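Local atomic coordinates of cellulose-binding protein (Saccharophagus degradans, PDB entry 2X32), a protein that binds a long polyisoprenoid diphosphate lipid inside its YceI-like domain and is implicated in plant cell wall breakdown. Residues Leu139-Ala143 with Thr166-Phe172; Leu108-Val113 with Asp145-Glu149. One frame throughout, in Å; residues are numbered along the deposited sequence. Where two conformers were deposited one is given.

Contact 1: Leu139-Ala143 with Thr166-Phe172; sequences LLIKA and TTVPVDF. With OTP ((2E,6E,10E,14E,18E,22E,26E)-3,7,11,15,19,23,27,31-octamethyldotriaconta-2,6,10,14,18,22,26,30-octaenyl trihydrogen diphosphate), chain C.
Thr-166 opens the pairing by accepting the N-H of Ala-143 at its carbonyl O (N to O 2.8 Å), at the end of an antiparallel strand pair in the curled sheet of a YceI-like, lipocalin-like barrel wrapped round an octaprenyl diphosphate; Thr-166 comes just before one strand and Ala-143 just after the other. One side of this strand pair carries Thr-167, Pro-169, Leu-140 and Lys-142; the other, with Val-168, Val-170, Ile-141 and Leu-139, is turned to the interior.

Thr-167 lies alongside Lys-142, both side chains pointing the same way. The lysine chain, extended until it bends at its last torsion (chi4 -40°), brings NZ to OG1 of Thr-167 in a weak hydrogen bond of 3.2 Å.

Val-168 forms a hydrogen-bonded pair with Ile-141, giving its N-H to the isoleucine O and receiving the isoleucine N-H at its own O. CG2 of Val-168 meets methyl C28 of the lipid at 3.6 Å, and CB of Ala-143 approaches the same methyl.

Pro-169 pairs with Leu-140 without hydrogen bonds between them; its CA makes a C-H...O contact with Leu-139 O, while CD2 of Leu-140 lies 3.7 Å from CG of the Pro-169 ring.

Val-170 gives its N-H to Leu-139 O. Its CG2 touches CG1 of Ile-141 at 3.8 Å, and its CG1 reaches lipid methyl C18, which CD1 of Ile-141 also meets. A water accepts from Leu-139 N and donates to Val-170 O, bridging the two backbones beside the Val-170 to Leu-139 bond.

At Phe-172, chi1 of 52° puts CG between the backbone N and the carbonyl carbon; CD2 of Leu-139 meets the ring edge at CE2, 3.9 Å away, and CZ lies 3.7 Å from lipid C12.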
ATOM      1  N   LEU A 139      -7.238  -1.116  -7.676  1.00 13.67           N
ATOM      2  CA  LEU A 139      -6.200  -2.128  -7.430  1.00 13.27           C
ATOM      3  C   LEU A 139      -6.770  -3.060  -6.369  1.00 13.27           C
ATOM      4  O   LEU A 139      -7.092  -2.603  -5.278  1.00 15.17           O
ATOM      5  CB  LEU A 139      -4.930  -1.460  -6.908  1.00 13.49           C
ATOM      6  CG  LEU A 139      -3.754  -2.382  -6.491  1.00 12.69           C
ATOM      7  CD1 LEU A 139      -3.376  -3.395  -7.606  1.00 16.59           C
ATOM      8  CD2 LEU A 139      -2.526  -1.506  -6.097  1.00 17.09           C
ATOM      9  N   LEU A 140      -6.948  -4.343  -6.681  1.00 11.89           N
ATOM     10  CA  LEU A 140      -7.578  -5.273  -5.758  0.50 12.34           C
ATOM     11  C   LEU A 140      -6.548  -6.260  -5.273  1.00 12.96           C
ATOM     12  O   LEU A 140      -5.779  -6.815  -6.093  1.00 15.87           O
ATOM     13  CB  LEU A 140      -8.692  -6.026  -6.487  0.50 12.15           C
ATOM     14  CG  LEU A 140      -9.788  -5.181  -7.143  0.50 12.19           C
ATOM     15  CD1 LEU A 140     -10.582  -6.050  -8.133  0.50 14.54           C
ATOM     16  CD2 LEU A 140     -10.676  -4.487  -6.050  0.50 11.32           C
ATOM     17  N   ILE A 141      -6.519  -6.502  -3.972  1.00 10.88           N
ATOM     18  CA  ILE A 141      -5.668  -7.511  -3.348  1.00 11.17           C
ATOM     19  C   ILE A 141      -6.570  -8.644  -2.872  1.00  8.90           C
ATOM     20  O   ILE A 141      -7.663  -8.402  -2.303  1.00  9.49           O
ATOM     21  CB  ILE A 141      -4.975  -6.947  -2.054  1.00 11.36           C
ATOM     22  CG1 ILE A 141      -3.927  -5.903  -2.415  1.00 16.63           C
ATOM     23  CG2 ILE A 141      -4.390  -8.095  -1.197  1.00 14.32           C
ATOM     24  CD1 ILE A 141      -2.767  -6.525  -3.235  1.00 17.15           C
ATOM     25  N   LYS A 142      -6.134  -9.873  -3.091  1.00  8.22           N
ATOM     26  CA  LYS A 142      -6.860 -11.043  -2.616  1.00  8.42           C
ATOM     27  C   LYS A 142      -6.187 -11.573  -1.357  1.00  7.65           C
ATOM     28  O   LYS A 142      -4.985 -11.846  -1.361  1.00  7.47           O
ATOM     29  CB  LYS A 142      -6.870 -12.128  -3.721  1.00  9.45           C
ATOM     30  CG  LYS A 142      -7.710 -11.713  -4.928  1.00 14.31           C
ATOM     31  CD  LYS A 142      -8.005 -12.805  -5.913  1.00 22.44           C
ATOM     32  CE  LYS A 142      -9.054 -12.309  -6.977  1.00 27.52           C
ATOM     33  NZ  LYS A 142     -10.151 -11.458  -6.327  1.00 31.41           N
ATOM     34  N   ALA A 143      -6.933 -11.655  -0.263  1.00  7.12           N
ATOM     35  CA  ALA A 143      -6.322 -12.097   0.998  1.00  6.52           C
ATOM     36  C   ALA A 143      -5.613 -13.445   0.905  1.00  7.25           C
ATOM     37  O   ALA A 143      -4.588 -13.641   1.547  1.00  6.76           O
ATOM     38  CB  ALA A 143      -7.395 -12.147   2.088  1.00  7.86           C
ATOM     39  N   THR A 166     -13.060 -11.404   0.983  1.00  9.65           N
ATOM     40  CA  THR A 166     -11.608 -11.621   0.983  1.00  9.09           C
ATOM     41  C   THR A 166     -10.870 -10.839  -0.085  1.00  8.49           C
ATOM     42  O   THR A 166      -9.676 -10.970  -0.232  1.00  9.10           O
ATOM     43  CB  THR A 166     -11.294 -13.094   0.840  1.00  9.35           C
ATOM     44  OG1 THR A 166     -11.949 -13.594  -0.309  1.00 11.78           O
ATOM     45  CG2 THR A 166     -11.820 -13.857   2.064  1.00 11.24           C
ATOM     46  N   THR A 167     -11.580 -10.008  -0.839  1.00  7.51           N
ATOM     47  CA  THR A 167     -10.952  -9.128  -1.810  1.00  8.29           C
ATOM     48  C   THR A 167     -10.984  -7.696  -1.263  1.00  7.43           C
ATOM     49  O   THR A 167     -12.016  -7.201  -0.759  1.00  8.20           O
ATOM     50  CB  THR A 167     -11.690  -9.179  -3.153  1.00 10.45           C
ATOM     51  OG1 THR A 167     -11.692 -10.528  -3.644  1.00 13.61           O
ATOM     52  CG2 THR A 167     -11.018  -8.295  -4.182  1.00 12.93           C
ATOM     53  N   VAL A 168      -9.848  -7.020  -1.359  1.00  7.81           N
ATOM     54  CA  VAL A 168      -9.651  -5.725  -0.748  1.00  8.06           C
ATOM     55  C   VAL A 168      -9.083  -4.693  -1.749  1.00  6.96           C
ATOM     56  O   VAL A 168      -7.921  -4.775  -2.160  1.00  8.18           O
ATOM     57  CB  VAL A 168      -8.711  -5.917   0.469  1.00  9.69           C
ATOM     58  CG1 VAL A 168      -8.361  -4.609   1.156  1.00  8.59           C
ATOM     59  CG2 VAL A 168      -9.377  -6.849   1.489  1.00  9.67           C
ATOM     60  N   PRO A 169      -9.895  -3.680  -2.154  1.00  6.02           N
ATOM     61  CA  PRO A 169      -9.342  -2.571  -2.944  1.00  6.91           C
ATOM     62  C   PRO A 169      -8.325  -1.760  -2.161  1.00  5.72           C
ATOM     63  O   PRO A 169      -8.557  -1.445  -0.992  1.00  7.54           O
ATOM     64  CB  PRO A 169     -10.581  -1.665  -3.204  1.00  7.51           C
ATOM     65  CG  PRO A 169     -11.736  -2.609  -3.024  1.00  8.54           C
ATOM     66  CD  PRO A 169     -11.357  -3.538  -1.983  1.00  7.29           C
ATOM     67  N   VAL A 170      -7.224  -1.406  -2.799  1.00  5.74           N
ATOM     68  CA  VAL A 170      -6.176  -0.573  -2.186  1.00  6.02           C
ATOM     69  C   VAL A 170      -5.968   0.650  -3.064  1.00  5.94           C
ATOM     70  O   VAL A 170      -5.930   0.518  -4.275  1.00  6.42           O
ATOM     71  CB  VAL A 170      -4.866  -1.361  -2.068  1.00  6.06           C
ATOM     72  CG1 VAL A 170      -3.701  -0.439  -1.562  1.00  6.71           C
ATOM     73  CG2 VAL A 170      -5.050  -2.516  -1.160  1.00  7.94           C
ATOM     74  N   ASP A 171      -5.878   1.846  -2.463  1.00  4.85           N
ATOM     75  CA  ASP A 171      -5.576   3.097  -3.141  1.00  6.40           C
ATOM     76  C   ASP A 171      -4.490   3.831  -2.436  1.00  5.80           C
ATOM     77  O   ASP A 171      -4.381   3.765  -1.214  1.00  5.82           O
ATOM     78  CB  ASP A 171      -6.790   3.986  -3.163  1.00  7.13           C
ATOM     79  CG  ASP A 171      -7.828   3.477  -4.076  1.00 13.54           C
ATOM     80  OD1 ASP A 171      -7.643   3.490  -5.303  1.00 12.49           O
ATOM     81  OD2 ASP A 171      -8.900   3.104  -3.541  1.00 19.27           O
ATOM     82  N   PHE A 172      -3.640   4.521  -3.181  1.00  5.34           N
ATOM     83  CA  PHE A 172      -2.562   5.280  -2.555  1.00  5.14           C
ATOM     84  C   PHE A 172      -2.231   6.498  -3.356  1.00  4.58           C
ATOM     85  O   PHE A 172      -2.383   6.517  -4.586  1.00  6.21           O
ATOM     86  CB  PHE A 172      -1.316   4.424  -2.295  1.00  4.36           C
ATOM     87  CG  PHE A 172      -0.794   3.656  -3.508  1.00  3.79           C
ATOM     88  CD1 PHE A 172       0.032   4.269  -4.467  1.00  4.92           C
ATOM     89  CD2 PHE A 172      -1.153   2.338  -3.717  1.00  6.24           C
ATOM     90  CE1 PHE A 172       0.462   3.575  -5.567  1.00  6.27           C
ATOM     91  CE2 PHE A 172      -0.710   1.671  -4.839  1.00  7.04           C
ATOM     92  CZ  PHE A 172       0.110   2.295  -5.726  1.00  6.48           C
TER
HETATM   93  O7  OTP C1174     -19.902  -5.636  12.177  0.50 32.14           O
HETATM   94  P2  OTP C1174     -19.154  -5.508  13.478  0.50 29.91           P
HETATM   95  O5  OTP C1174     -19.656  -6.468  14.543  0.50 31.96           O
HETATM   96  O6  OTP C1174     -18.964  -4.093  13.953  0.50 29.44           O
HETATM   97  O4  OTP C1174     -17.657  -6.102  13.119  1.00 32.65           O
HETATM   98  P1  OTP C1174     -16.275  -5.269  13.035  1.00 31.70           P
HETATM   99  O2  OTP C1174     -16.311  -4.579  11.685  1.00 33.32           O
HETATM  100  O3  OTP C1174     -15.879  -4.558  14.312  1.00 37.61           O
HETATM  101  O1  OTP C1174     -15.087  -6.339  12.779  1.00 30.72           O
HETATM  102  C40 OTP C1174     -15.054  -6.993  11.494  1.00 23.59           C
HETATM  103  C39 OTP C1174     -13.743  -6.674  10.763  1.00 20.06           C
HETATM  104  C37 OTP C1174     -13.689  -6.305   9.497  1.00 16.74           C
HETATM  105  C38 OTP C1174     -14.875  -6.079   8.550  1.00 17.55           C
HETATM  106  C36 OTP C1174     -12.329  -6.065   8.848  1.00 17.38           C
HETATM  107  C35 OTP C1174     -11.905  -7.126   7.867  1.00 18.06           C
HETATM  108  C34 OTP C1174     -10.572  -6.749   7.190  1.00 17.41           C
HETATM  109  C32 OTP C1174     -10.235  -7.030   5.926  1.00 13.20           C
HETATM  110  C33 OTP C1174     -11.182  -7.671   4.969  1.00 14.32           C
HETATM  111  C31 OTP C1174      -8.883  -6.500   5.424  1.00 13.34           C
HETATM  112  C30 OTP C1174      -7.902  -7.491   4.852  1.00 13.68           C
HETATM  113  C29 OTP C1174      -6.657  -6.806   4.298  1.00 11.86           C
HETATM  114  C27 OTP C1174      -5.999  -7.204   3.215  1.00 10.61           C
HETATM  115  C28 OTP C1174      -6.310  -8.470   2.421  1.00 13.01           C
HETATM  116  C26 OTP C1174      -4.870  -6.378   2.638  1.00 10.32           C
HETATM  117  C25 OTP C1174      -4.584  -5.051   3.306  1.00  8.88           C
HETATM  118  C24 OTP C1174      -3.750  -4.076   2.457  1.00  9.27           C
HETATM  119  C22 OTP C1174      -2.446  -3.839   2.586  1.00  8.65           C
HETATM  120  C23 OTP C1174      -1.558  -4.372   3.681  1.00 10.54           C
HETATM  121  C21 OTP C1174      -1.804  -2.905   1.601  1.00  8.95           C
HETATM  122  C20 OTP C1174      -0.836  -3.618   0.619  1.00 12.14           C
HETATM  123  C19 OTP C1174      -0.133  -2.668  -0.351  1.00  9.21           C
HETATM  124  C17 OTP C1174      -0.419  -2.505  -1.642  1.00  8.99           C
HETATM  125  C18 OTP C1174      -1.354  -3.335  -2.449  1.00 11.92           C
HETATM  126  C16 OTP C1174       0.265  -1.375  -2.397  1.00  8.54           C
HETATM  127  C15 OTP C1174       1.087  -1.861  -3.556  1.00  7.86           C
HETATM  128  C14 OTP C1174       2.023  -0.792  -4.060  1.00  8.57           C
HETATM  129  C12 OTP C1174       2.368  -0.610  -5.359  1.00  8.65           C
HETATM  130  C13 OTP C1174       1.774  -1.458  -6.482  1.00 13.39           C
HETATM  131  C11 OTP C1174       3.341   0.439  -5.789  1.00  7.24           C
HETATM  132  C10 OTP C1174       3.793   1.419  -4.782  1.00  8.19           C
HETATM  133  C9  OTP C1174       4.573   2.624  -5.311  1.00  8.40           C
HETATM  134  C7  OTP C1174       5.897   2.827  -5.220  1.00  7.54           C
HETATM  135  C8  OTP C1174       6.881   1.963  -4.456  1.00  7.25           C
HETATM  136  C6  OTP C1174       6.469   4.053  -5.893  1.00  6.38           C
HETATM  137  C5  OTP C1174       7.064   3.787  -7.263  1.00  8.10           C
HETATM  138  C4  OTP C1174       7.710   5.002  -7.862  1.00  9.13           C
HETATM  139  C2  OTP C1174       7.668   5.286  -9.168  1.00  8.20           C
HETATM  140  C3  OTP C1174       7.032   4.508 -10.267  1.00 11.22           C
HETATM  141  C1  OTP C1174       8.384   6.522  -9.634  1.00  8.78           C
HETATM  142  O   HOH W   1      -8.304   0.439  -5.689  1.00 16.81           O

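Contact 2: Leu108-Val113 with Asp145-Glu149. With OTP ((2E,6E,10E,14E,18E,22E,26E)-3,7,11,15,19,23,27,31-octamethyldotriaconta-2,6,10,14,18,22,26,30-octaenyl trihydrogen diphosphate), chain C.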
ATOM      1  N   LEU A 108       5.388  -7.235  -3.465  1.00  4.74           N
ATOM      2  CA  LEU A 108       4.769  -6.938  -2.161  1.00  4.47           C
ATOM      3  C   LEU A 108       5.113  -8.066  -1.208  1.00  5.37           C
ATOM      4  O   LEU A 108       4.692  -9.218  -1.413  1.00  5.34           O
ATOM      5  CB  LEU A 108       3.258  -6.758  -2.255  1.00  4.00           C
ATOM      6  CG  LEU A 108       2.525  -6.687  -0.913  1.00  4.89           C
ATOM      7  CD1 LEU A 108       2.935  -5.443  -0.078  1.00  6.54           C
ATOM      8  CD2 LEU A 108       0.977  -6.646  -1.215  1.00  6.10           C
ATOM      9  N   ASP A 109       5.835  -7.745  -0.139  1.00  4.31           N
ATOM     10  CA  ASP A 109       6.164  -8.654   0.948  1.00  5.27           C
ATOM     11  C   ASP A 109       5.201  -8.362   2.087  1.00  4.24           C
ATOM     12  O   ASP A 109       5.368  -7.348   2.806  1.00  5.28           O
ATOM     13  CB  ASP A 109       7.628  -8.460   1.374  1.00  6.72           C
ATOM     14  CG  ASP A 109       7.991  -9.218   2.620  1.00 10.04           C
ATOM     15  OD1 ASP A 109       7.351 -10.237   2.882  1.00  9.53           O
ATOM     16  OD2 ASP A 109       8.884  -8.740   3.377  1.00 15.43           O
ATOM     17  N   LEU A 110       4.139  -9.178   2.177  1.00  4.93           N
ATOM     18  CA  LEU A 110       3.080  -9.028   3.148  1.00  4.18           C
ATOM     19  C   LEU A 110       2.782 -10.355   3.782  1.00  4.60           C
ATOM     20  O   LEU A 110       2.561 -11.350   3.064  1.00  5.09           O
ATOM     21  CB  LEU A 110       1.817  -8.534   2.461  1.00  4.26           C
ATOM     22  CG  LEU A 110       0.512  -8.478   3.242  1.00  3.21           C
ATOM     23  CD1 LEU A 110       0.690  -7.514   4.485  1.00  4.70           C
ATOM     24  CD2 LEU A 110      -0.647  -8.007   2.351  1.00  3.77           C
ATOM     25  N   HIS A 111       2.731 -10.351   5.110  1.00  5.65           N
ATOM     26  CA  HIS A 111       2.349 -11.512   5.873  1.00  4.97           C
ATOM     27  C   HIS A 111       3.141 -12.763   5.497  1.00  6.03           C
ATOM     28  O   HIS A 111       2.600 -13.889   5.454  1.00  6.50           O
ATOM     29  CB  HIS A 111       0.844 -11.709   5.773  1.00  5.26           C
ATOM     30  CG  HIS A 111       0.266 -12.693   6.737  1.00  5.15           C
ATOM     31  ND1 HIS A 111       0.321 -12.583   8.115  1.00  8.81           N
ATOM     32  CD2 HIS A 111      -0.382 -13.850   6.480  1.00  3.24           C
ATOM     33  CE1 HIS A 111      -0.281 -13.652   8.654  1.00  2.16           C
ATOM     34  NE2 HIS A 111      -0.707 -14.417   7.676  1.00  9.67           N
ATOM     35  N   GLY A 112       4.434 -12.548   5.246  1.00  6.47           N
ATOM     36  CA  GLY A 112       5.374 -13.611   4.908  1.00  8.18           C
ATOM     37  C   GLY A 112       5.228 -14.284   3.586  1.00  8.48           C
ATOM     38  O   GLY A 112       5.826 -15.383   3.409  1.00  9.82           O
ATOM     39  N   VAL A 113       4.472 -13.699   2.656  1.00  8.25           N
ATOM     40  CA  VAL A 113       4.265 -14.304   1.340  1.00  8.68           C
ATOM     41  C   VAL A 113       4.548 -13.295   0.219  1.00  9.86           C
ATOM     42  O   VAL A 113       3.582 -12.693  -0.315  1.00 11.69           O
ATOM     43  CB  VAL A 113       2.832 -14.816   1.161  1.00  8.80           C
ATOM     44  CG1 VAL A 113       2.720 -15.662  -0.109  1.00  8.39           C
ATOM     45  CG2 VAL A 113       2.393 -15.681   2.328  1.00 10.08           C
ATOM     46  N   ASP A 145      -3.901 -14.622  -1.459  1.00  7.83           N
ATOM     47  CA  ASP A 145      -2.565 -14.503  -2.030  1.00  7.22           C
ATOM     48  C   ASP A 145      -1.468 -14.286  -0.978  1.00  7.85           C
ATOM     49  O   ASP A 145      -0.270 -14.480  -1.253  1.00  7.91           O
ATOM     50  CB  ASP A 145      -2.534 -13.410  -3.073  1.00  7.98           C
ATOM     51  CG  ASP A 145      -3.185 -13.822  -4.369  1.00  6.93           C
ATOM     52  OD1 ASP A 145      -3.395 -15.061  -4.553  1.00 10.12           O
ATOM     53  OD2 ASP A 145      -3.590 -12.900  -5.126  1.00 10.64           O
ATOM     54  N   TYR A 146      -1.860 -13.812   0.218  1.00  6.09           N
ATOM     55  CA  TYR A 146      -0.895 -13.574   1.301  1.00  6.07           C
ATOM     56  C   TYR A 146      -1.208 -14.347   2.581  1.00  5.41           C
ATOM     57  O   TYR A 146      -0.799 -13.940   3.667  1.00  6.31           O
ATOM     58  CB  TYR A 146      -0.782 -12.031   1.571  1.00  5.03           C
ATOM     59  CG  TYR A 146      -0.439 -11.270   0.309  1.00  4.75           C
ATOM     60  CD1 TYR A 146       0.877 -11.106  -0.057  1.00  6.74           C
ATOM     61  CD2 TYR A 146      -1.424 -10.851  -0.593  1.00  8.50           C
ATOM     62  CE1 TYR A 146       1.247 -10.505  -1.240  1.00  7.13           C
ATOM     63  CE2 TYR A 146      -1.052 -10.226  -1.770  1.00  8.52           C
ATOM     64  CZ  TYR A 146       0.282 -10.050  -2.071  1.00  7.80           C
ATOM     65  OH  TYR A 146       0.722  -9.503  -3.291  1.00 13.69           O
ATOM     66  N   SER A 147      -1.926 -15.471   2.460  1.00  5.15           N
ATOM     67  CA  SER A 147      -2.299 -16.343   3.562  1.00  5.52           C
ATOM     68  C   SER A 147      -3.037 -15.571   4.667  1.00  6.05           C
ATOM     69  O   SER A 147      -2.789 -15.783   5.832  1.00  6.42           O
ATOM     70  CB  SER A 147      -1.056 -17.057   4.094  1.00  6.27           C
ATOM     71  OG  SER A 147      -0.567 -17.902   3.047  1.00 13.73           O
ATOM     72  N   LEU A 148      -3.894 -14.636   4.244  1.00  4.83           N
ATOM     73  CA  LEU A 148      -4.648 -13.773   5.194  1.00  5.21           C
ATOM     74  C   LEU A 148      -6.102 -14.212   5.393  1.00  6.39           C
ATOM     75  O   LEU A 148      -6.835 -13.605   6.128  1.00  7.20           O
ATOM     76  CB  LEU A 148      -4.613 -12.300   4.765  1.00  6.62           C
ATOM     77  CG  LEU A 148      -3.293 -11.608   4.984  1.00  5.83           C
ATOM     78  CD1 LEU A 148      -3.262 -10.218   4.308  1.00  7.37           C
ATOM     79  CD2 LEU A 148      -2.970 -11.473   6.513  1.00  8.52           C
ATOM     80  N   GLU A 149      -6.546 -15.239   4.678  1.00  6.53           N
ATOM     81  CA  GLU A 149      -7.935 -15.647   4.776  0.50  6.19           C
ATOM     82  C   GLU A 149      -8.267 -16.174   6.189  1.00  6.60           C
ATOM     83  O   GLU A 149      -9.383 -15.963   6.683  1.00  7.21           O
ATOM     84  CB  GLU A 149      -8.293 -16.646   3.658  0.50  7.32           C
ATOM     85  CG  GLU A 149      -7.576 -17.988   3.738  0.50  9.07           C
ATOM     86  CD  GLU A 149      -6.340 -18.143   2.855  0.50 10.56           C
ATOM     87  OE1 GLU A 149      -5.391 -17.339   2.928  0.50  2.00           O
ATOM     88  OE2 GLU A 149      -6.312 -19.145   2.107  0.50 15.23           O
TER
HETATM   89  O7  OTP C1174     -19.902  -5.636  12.177  0.50 32.14           O
HETATM   90  P2  OTP C1174     -19.154  -5.508  13.478  0.50 29.91           P
HETATM   91  O5  OTP C1174     -19.656  -6.468  14.543  0.50 31.96           O
HETATM   92  O6  OTP C1174     -18.964  -4.093  13.953  0.50 29.44           O
HETATM   93  O4  OTP C1174     -17.657  -6.102  13.119  1.00 32.65           O
HETATM   94  P1  OTP C1174     -16.275  -5.269  13.035  1.00 31.70           P
HETATM   95  O2  OTP C1174     -16.311  -4.579  11.685  1.00 33.32           O
HETATM   96  O3  OTP C1174     -15.879  -4.558  14.312  1.00 37.61           O
HETATM   97  O1  OTP C1174     -15.087  -6.339  12.779  1.00 30.72           O
HETATM   98  C40 OTP C1174     -15.054  -6.993  11.494  1.00 23.59           C
HETATM   99  C39 OTP C1174     -13.743  -6.674  10.763  1.00 20.06           C
HETATM  100  C37 OTP C1174     -13.689  -6.305   9.497  1.00 16.74           C
HETATM  101  C38 OTP C1174     -14.875  -6.079   8.550  1.00 17.55           C
HETATM  102  C36 OTP C1174     -12.329  -6.065   8.848  1.00 17.38           C
HETATM  103  C35 OTP C1174     -11.905  -7.126   7.867  1.00 18.06           C
HETATM  104  C34 OTP C1174     -10.572  -6.749   7.190  1.00 17.41           C
HETATM  105  C32 OTP C1174     -10.235  -7.030   5.926  1.00 13.20           C
HETATM  106  C33 OTP C1174     -11.182  -7.671   4.969  1.00 14.32           C
HETATM  107  C31 OTP C1174      -8.883  -6.500   5.424  1.00 13.34           C
HETATM  108  C30 OTP C1174      -7.902  -7.491   4.852  1.00 13.68           C
HETATM  109  C29 OTP C1174      -6.657  -6.806   4.298  1.00 11.86           C
HETATM  110  C27 OTP C1174      -5.999  -7.204   3.215  1.00 10.61           C
HETATM  111  C28 OTP C1174      -6.310  -8.470   2.421  1.00 13.01           C
HETATM  112  C26 OTP C1174      -4.870  -6.378   2.638  1.00 10.32           C
HETATM  113  C25 OTP C1174      -4.584  -5.051   3.306  1.00  8.88           C
HETATM  114  C24 OTP C1174      -3.750  -4.076   2.457  1.00  9.27           C
HETATM  115  C22 OTP C1174      -2.446  -3.839   2.586  1.00  8.65           C
HETATM  116  C23 OTP C1174      -1.558  -4.372   3.681  1.00 10.54           C
HETATM  117  C21 OTP C1174      -1.804  -2.905   1.601  1.00  8.95           C
HETATM  118  C20 OTP C1174      -0.836  -3.618   0.619  1.00 12.14           C
HETATM  119  C19 OTP C1174      -0.133  -2.668  -0.351  1.00  9.21           C
HETATM  120  C17 OTP C1174      -0.419  -2.505  -1.642  1.00  8.99           C
HETATM  121  C18 OTP C1174      -1.354  -3.335  -2.449  1.00 11.92           C
HETATM  122  C16 OTP C1174       0.265  -1.375  -2.397  1.00  8.54           C
HETATM  123  C15 OTP C1174       1.087  -1.861  -3.556  1.00  7.86           C
HETATM  124  C14 OTP C1174       2.023  -0.792  -4.060  1.00  8.57           C
HETATM  125  C12 OTP C1174       2.368  -0.610  -5.359  1.00  8.65           C
HETATM  126  C13 OTP C1174       1.774  -1.458  -6.482  1.00 13.39           C
HETATM  127  C11 OTP C1174       3.341   0.439  -5.789  1.00  7.24           C
HETATM  128  C10 OTP C1174       3.793   1.419  -4.782  1.00  8.19           C
HETATM  129  C9  OTP C1174       4.573   2.624  -5.311  1.00  8.40           C
HETATM  130  C7  OTP C1174       5.897   2.827  -5.220  1.00  7.54           C
HETATM  131  C8  OTP C1174       6.881   1.963  -4.456  1.00  7.25           C
HETATM  132  C6  OTP C1174       6.469   4.053  -5.893  1.00  6.38           C
HETATM  133  C5  OTP C1174       7.064   3.787  -7.263  1.00  8.10           C
HETATM  134  C4  OTP C1174       7.710   5.002  -7.862  1.00  9.13           C
HETATM  135  C2  OTP C1174       7.668   5.286  -9.168  1.00  8.20           C
HETATM  136  C3  OTP C1174       7.032   4.508 -10.267  1.00 11.22           C
HETATM  137  C1  OTP C1174       8.384   6.522  -9.634  1.00  8.78           C
HETATM  138  O   HOH W   2       1.735 -13.613  -2.697  1.00 13.69           O
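Leu-110 and Tyr-146 carry the apolar part of the contact, which packs the type I' turn Leu-110 to Val-113 against the loop leading into helix 149-158. With CG of Tyr-146 opposite its carbonyl carbon (chi1 -55°), the ring is carried across to Leu-110 and Leu-108. CD2 of Leu-110 stands over one face of this ring in a CH-pi contact, 4.2 Å from the centroid. CD2 of Leu-108 lies 3.6 Å from CZ of Tyr-146. A second CH-pi contact joins Leu-148 to His-111: CD2 sits over the imidazole, 3.6 Å from the ring centroid and 17° off its normal. The other branch of Leu-148, CD1, meets CD2 of Leu-110 at 3.9 Å and also borders the lipid. Val-113 packs beside the loop, CG1 by Asp-145 O and CG2 by Ser-147 OG.

Among polar links, one water donates to both Val-113 O and Asp-145 O, the latter at 2.6 Å, tying the two backbones together. The imidazole turns an edge to the loop, with NE2 of His-111 3.1 Å from Ser-147 O, while ND1 makes a weak hydrogen bond to Phe-72 O.

Replacing Tyr-146 with an alanine would probably open a gap beside Leu-108 and Leu-110, whose CD2 methyls would lose the ring. Leucine methyls over two aromatic rings and further aliphatic packing thus fasten the turn, chemistry suited to a wall facing a hydrocarbon chain.

Overall arrangement
Contacts 1 and 2, with centres about 12 Å apart, build adjoining parts of one hydrophobic pocket wall around the same polyprenyl chain. Their segments alternate in sequence: strand 130-142 ends at contact 1 and runs straight into the loop of contact 2, after which helix 149-158 precedes the return to strand 167-177. At this junction Ala-143 O probably accepts a hydrogen bond from Leu-148 N (3.0 Å), and CG2 of Ile-141 packs on CE2 of Tyr-146 at 4.0 Å. From contact 2, CD1 of Leu-148 lies 4.0 Å from lipid methyl C28, which contact 1 also borders, whereas the diphosphate lipid is hydrogen-bonded elsewhere, to Lys-24.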